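Long-range contact in Poly(Beta-D-mannuronate) lyase (Pseudopedobacter saltans, PDB 7O79), which probably cleaves alginate as a poly(beta-D-mannuronate) lyase of polysaccharide lyase family 6, built on a parallel beta-helix: residues 172-180 and 191-200. Residues are numbered along the deposited sequence; the frame is centred on the assembly and turned at random.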
loop_
_atom_site.group_PDB
_atom_site.type_symbol
_atom_site.label_atom_id
_atom_site.label_comp_id
_atom_site.label_asym_id
_atom_site.label_seq_id
_atom_site.Cartn_x
_atom_site.Cartn_y
_atom_site.Cartn_z
ATOM N N ARG A 172 9.900 0.815 5.933
ATOM C CA ARG A 172 10.043 -0.386 5.113
ATOM C C ARG A 172 8.674 -0.972 4.768
ATOM O O ARG A 172 8.454 -2.184 4.845
ATOM C CB ARG A 172 10.940 -1.414 5.806
ATOM C CG ARG A 172 12.376 -0.908 6.001
ATOM C CD ARG A 172 13.299 -2.047 6.450
ATOM N NE ARG A 172 13.311 -3.085 5.430
ATOM C CZ ARG A 172 13.046 -4.363 5.661
ATOM N NH1 ARG A 172 12.752 -4.762 6.895
ATOM N NH2 ARG A 172 13.051 -5.236 4.651
ATOM N N GLU A 173 7.724 -0.100 4.425
ATOM C CA GLU A 173 6.430 -0.524 3.914
ATOM C C GLU A 173 6.605 -1.243 2.584
ATOM O O GLU A 173 7.631 -1.114 1.907
ATOM C CB GLU A 173 5.503 0.685 3.716
ATOM C CG GLU A 173 5.284 1.537 4.967
ATOM C CD GLU A 173 6.310 2.642 5.141
ATOM O OE1 GLU A 173 6.015 3.601 5.887
ATOM O OE2 GLU A 173 7.409 2.557 4.537
ATOM N N ILE A 174 5.586 -2.008 2.195
ATOM C CA ILE A 174 5.608 -2.517 0.823
ATOM C C ILE A 174 5.123 -1.441 -0.146
ATOM O O ILE A 174 5.701 -1.257 -1.228
ATOM C CB ILE A 174 4.792 -3.814 0.700
ATOM C CG1 ILE A 174 5.262 -4.848 1.738
ATOM C CG2 ILE A 174 4.950 -4.394 -0.709
ATOM C CD1 ILE A 174 6.803 -5.008 1.832
ATOM N N PHE A 175 4.081 -0.696 0.241
ATOM C CA PHE A 175 3.536 0.429 -0.513
ATOM C C PHE A 175 3.410 1.627 0.422
ATOM O O PHE A 175 2.850 1.492 1.514
ATOM C CB PHE A 175 2.140 0.108 -1.076
ATOM C CG PHE A 175 2.127 -0.818 -2.275
ATOM C CD1 PHE A 175 2.142 -2.197 -2.110
ATOM C CD2 PHE A 175 2.014 -0.300 -3.562
ATOM C CE1 PHE A 175 2.096 -3.058 -3.225
ATOM C CE2 PHE A 175 1.949 -1.148 -4.687
ATOM C CZ PHE A 175 1.985 -2.526 -4.509
ATOM N N ARG A 176 3.899 2.794 -0.001
ATOM C CA ARG A 176 3.628 4.050 0.693
ATOM C C ARG A 176 3.125 5.068 -0.331
ATOM O O ARG A 176 3.858 5.432 -1.253
ATOM C CB ARG A 176 4.871 4.565 1.436
ATOM C CG ARG A 176 4.632 5.886 2.178
ATOM C CD ARG A 176 5.864 6.400 2.969
ATOM N NE ARG A 176 6.962 6.808 2.097
ATOM C CZ ARG A 176 8.237 6.858 2.471
ATOM N NH1 ARG A 176 8.582 6.562 3.721
ATOM N NH2 ARG A 176 9.164 7.240 1.602
ATOM N N ILE A 177 1.871 5.511 -0.180
ATOM C CA ILE A 177 1.187 6.327 -1.188
ATOM C C ILE A 177 1.024 7.749 -0.666
ATOM O O ILE A 177 0.061 8.067 0.044
ATOM C CB ILE A 177 -0.173 5.744 -1.596
ATOM C CG1 ILE A 177 -0.079 4.228 -1.797
ATOM C CG2 ILE A 177 -0.720 6.497 -2.828
ATOM C CD1 ILE A 177 0.904 3.837 -2.896
ATOM N N TRP A 178 1.922 8.632 -1.090
ATOM C CA TRP A 178 1.753 10.054 -0.851
ATOM C C TRP A 178 0.877 10.658 -1.943
ATOM O O TRP A 178 0.571 10.016 -2.957
ATOM C CB TRP A 178 3.102 10.768 -0.844
ATOM C CG TRP A 178 3.997 10.461 0.334
ATOM C CD1 TRP A 178 3.621 10.173 1.620
ATOM C CD2 TRP A 178 5.424 10.446 0.318
ATOM N NE1 TRP A 178 4.742 9.965 2.411
ATOM C CE2 TRP A 178 5.860 10.135 1.632
ATOM C CE3 TRP A 178 6.386 10.678 -0.682
ATOM C CZ2 TRP A 178 7.217 10.038 1.969
ATOM C CZ3 TRP A 178 7.739 10.581 -0.344
ATOM C CH2 TRP A 178 8.138 10.263 0.974
ATOM N N GLY A 179 0.506 11.920 -1.739
ATOM C CA GLY A 179 -0.300 12.675 -2.664
ATOM C C GLY A 179 -1.282 13.540 -1.919
ATOM O O GLY A 179 -1.228 13.661 -0.698
ATOM N N TYR A 180 -2.169 14.187 -2.674
ATOM C CA TYR A 180 -3.173 15.048 -2.062
ATOM C C TYR A 180 -3.984 14.261 -1.048
ATOM O O TYR A 180 -4.505 13.188 -1.356
ATOM C CB TYR A 180 -4.093 15.639 -3.131
ATOM C CG TYR A 180 -5.194 16.513 -2.589
ATOM C CD1 TYR A 180 -6.367 15.959 -2.078
ATOM C CD2 TYR A 180 -5.069 17.894 -2.584
ATOM C CE1 TYR A 180 -7.388 16.751 -1.580
ATOM C CE2 TYR A 180 -6.089 18.701 -2.088
ATOM C CZ TYR A 180 -7.235 18.123 -1.583
ATOM O OH TYR A 180 -8.243 18.921 -1.092
ATOM N N ALA A 191 -4.479 10.980 -4.613
ATOM C CA ALA A 191 -3.488 10.278 -5.429
ATOM C C ALA A 191 -4.132 9.357 -6.464
ATOM O O ALA A 191 -3.539 9.099 -7.519
ATOM C CB ALA A 191 -2.555 9.441 -4.545
ATOM N N PHE A 192 -5.328 8.854 -6.181
ATOM C CA PHE A 192 -6.012 7.920 -7.077
ATOM C C PHE A 192 -5.107 6.751 -7.459
ATOM O O PHE A 192 -5.034 6.338 -8.623
ATOM C CB PHE A 192 -6.551 8.630 -8.321
ATOM C CG PHE A 192 -7.474 9.794 -8.021
ATOM C CD1 PHE A 192 -8.844 9.591 -7.908
ATOM C CD2 PHE A 192 -6.984 11.092 -7.929
ATOM C CE1 PHE A 192 -9.703 10.644 -7.658
ATOM C CE2 PHE A 192 -7.847 12.166 -7.695
ATOM C CZ PHE A 192 -9.199 11.944 -7.552
ATOM N N PHE A 193 -4.400 6.215 -6.470
ATOM C CA PHE A 193 -3.494 5.088 -6.679
ATOM C C PHE A 193 -4.266 3.785 -6.514
ATOM O O PHE A 193 -5.089 3.652 -5.606
ATOM C CB PHE A 193 -2.332 5.148 -5.683
ATOM C CG PHE A 193 -1.129 4.321 -6.062
ATOM C CD1 PHE A 193 -1.110 2.940 -5.859
ATOM C CD2 PHE A 193 0.001 4.931 -6.595
ATOM C CE1 PHE A 193 0.018 2.182 -6.198
ATOM C CE2 PHE A 193 1.114 4.182 -6.953
ATOM C CZ PHE A 193 1.133 2.812 -6.753
ATOM N N THR A 194 -4.011 2.831 -7.394
ATOM C CA THR A 194 -4.718 1.556 -7.359
ATOM C C THR A 194 -3.730 0.446 -7.032
ATOM O O THR A 194 -2.744 0.254 -7.759
ATOM C CB THR A 194 -5.420 1.279 -8.687
ATOM O OG1 THR A 194 -6.506 2.196 -8.843
ATOM C CG2 THR A 194 -5.955 -0.168 -8.722
ATOM N N ILE A 195 -3.997 -0.276 -5.946
ATOM C CA ILE A 195 -3.265 -1.482 -5.575
ATOM C C ILE A 195 -4.262 -2.625 -5.716
ATOM O O ILE A 195 -5.142 -2.786 -4.864
ATOM C CB ILE A 195 -2.729 -1.405 -4.140
ATOM C CG1 ILE A 195 -1.780 -0.204 -3.949
ATOM C CG2 ILE A 195 -2.068 -2.732 -3.758
ATOM C CD1 ILE A 195 -1.350 -0.021 -2.454
ATOM N N LYS A 196 -4.149 -3.426 -6.776
ATOM C CA LYS A 196 -5.246 -4.318 -7.137
ATOM C C LYS A 196 -4.737 -5.700 -7.520
ATOM O O LYS A 196 -3.760 -5.823 -8.257
ATOM C CB LYS A 196 -6.068 -3.723 -8.286
ATOM C CG LYS A 196 -7.234 -4.603 -8.804
ATOM C CD LYS A 196 -7.872 -3.923 -10.032
ATOM C CE LYS A 196 -8.598 -4.912 -10.956
ATOM N NZ LYS A 196 -7.652 -5.445 -12.008
ATOM N N ASN A 197 -5.403 -6.735 -6.994
ATOM C CA ASN A 197 -5.144 -8.128 -7.370
ATOM C C ASN A 197 -3.662 -8.462 -7.283
ATOM O O ASN A 197 -3.102 -9.099 -8.173
ATOM C CB ASN A 197 -5.673 -8.458 -8.778
ATOM C CG ASN A 197 -7.168 -8.295 -8.905
ATOM O OD1 ASN A 197 -7.909 -8.502 -7.949
ATOM N ND2 ASN A 197 -7.628 -7.968 -10.102
ATOM N N ASN A 198 -3.018 -8.048 -6.189
ATOM C CA ASN A 198 -1.645 -8.461 -5.935
ATOM C C ASN A 198 -1.611 -9.542 -4.856
ATOM O O ASN A 198 -2.524 -9.658 -4.030
ATOM C CB ASN A 198 -0.778 -7.278 -5.496
ATOM C CG ASN A 198 -0.769 -6.164 -6.508
ATOM O OD1 ASN A 198 -0.165 -6.282 -7.574
ATOM N ND2 ASN A 198 -1.502 -5.093 -6.208
ATOM N N LEU A 199 -0.533 -10.319 -4.864
ATOM C CA LEU A 199 -0.272 -11.356 -3.872
ATOM C C LEU A 199 0.908 -10.952 -2.995
ATOM O O LEU A 199 2.008 -10.691 -3.496
ATOM C CB LEU A 199 0.004 -12.692 -4.551
ATOM C CG LEU A 199 0.331 -13.876 -3.638
ATOM C CD1 LEU A 199 -0.793 -14.181 -2.663
ATOM C CD2 LEU A 199 0.634 -15.117 -4.462
ATOM N N PHE A 200 0.724 -10.988 -1.690
ATOM C CA PHE A 200 1.775 -10.718 -0.746
ATOM C C PHE A 200 2.015 -12.006 0.063
ATOM O O PHE A 200 1.091 -12.567 0.579
ATOM C CB PHE A 200 1.407 -9.614 0.226
ATOM C CG PHE A 200 1.084 -8.299 -0.399
ATOM C CD1 PHE A 200 -0.128 -8.073 -1.001
ATOM C CD2 PHE A 200 1.962 -7.264 -0.312
ATOM C CE1 PHE A 200 -0.421 -6.853 -1.544
ATOM C CE2 PHE A 200 1.673 -6.050 -0.859
ATOM C CZ PHE A 200 0.487 -5.844 -1.475
#
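Ile177 CD1 sits over the centre of the Phe193 ring, 3.6 Å from the centroid and 8° off the ring normal, a CH-pi contact. The same isoleucine reaches Phe193 with its other branch: CG2 lies 3.5 Å from Phe193 CB, at the root of the ring. CG2 also meets Ala191 CB. Phe193 CG is anti to the backbone N (chi1 -162°), which sends the ring inward, and chi2 turns its face to Ile177 CD1.

Phe175 is the second centre of contact. Ile195 CD1 packs over one face of its ring, 3.9 Å from the centroid, in another CH-pi contact. Ile195 CG1 is anti to the carbonyl carbon (chi1 -59°) and the chain then extends, carrying CD1 up to the ring. The CD1-CE1 side of the Phe175 ring meets Phe200, with Phe175 CE1 3.7 Å from Phe200 CZ. Phe193 CE1 comes near Phe175 CD2 as well, the two side chains crossing at about a right angle. An alanine in place of Phe175 would probably open a gap between Ile195 and Phe200 and leave Ile195 CD1 without the ring face it packs on. Ile174 CG2 extends the contact, touching the edge of the Phe200 ring at CE2, 3.7 Å away.

At the other end, Ala191 CB rests against Trp178 O at 3.6 Å. Gly179 leaves room for this methyl; a side chain there would collide with it. Trp178 O accepts a hydrogen bond from Asn146 ND2, and Gly179 N donates one to Gln148 OE1.

The contact fills part of the interior of a parallel beta-helix. It brings together three faces of one coil: 175-177, 194-196 and, past the bend at Asn197 and Asn198, 199-200. Strand 175-177 lies between 144-146 and 209-214, and strand 194-201 between 155-162 and 219-226. Phe175 also touches Val144 and Val156, and Phe200 touches Val225, so the apolar layer continues into the neighbouring strands.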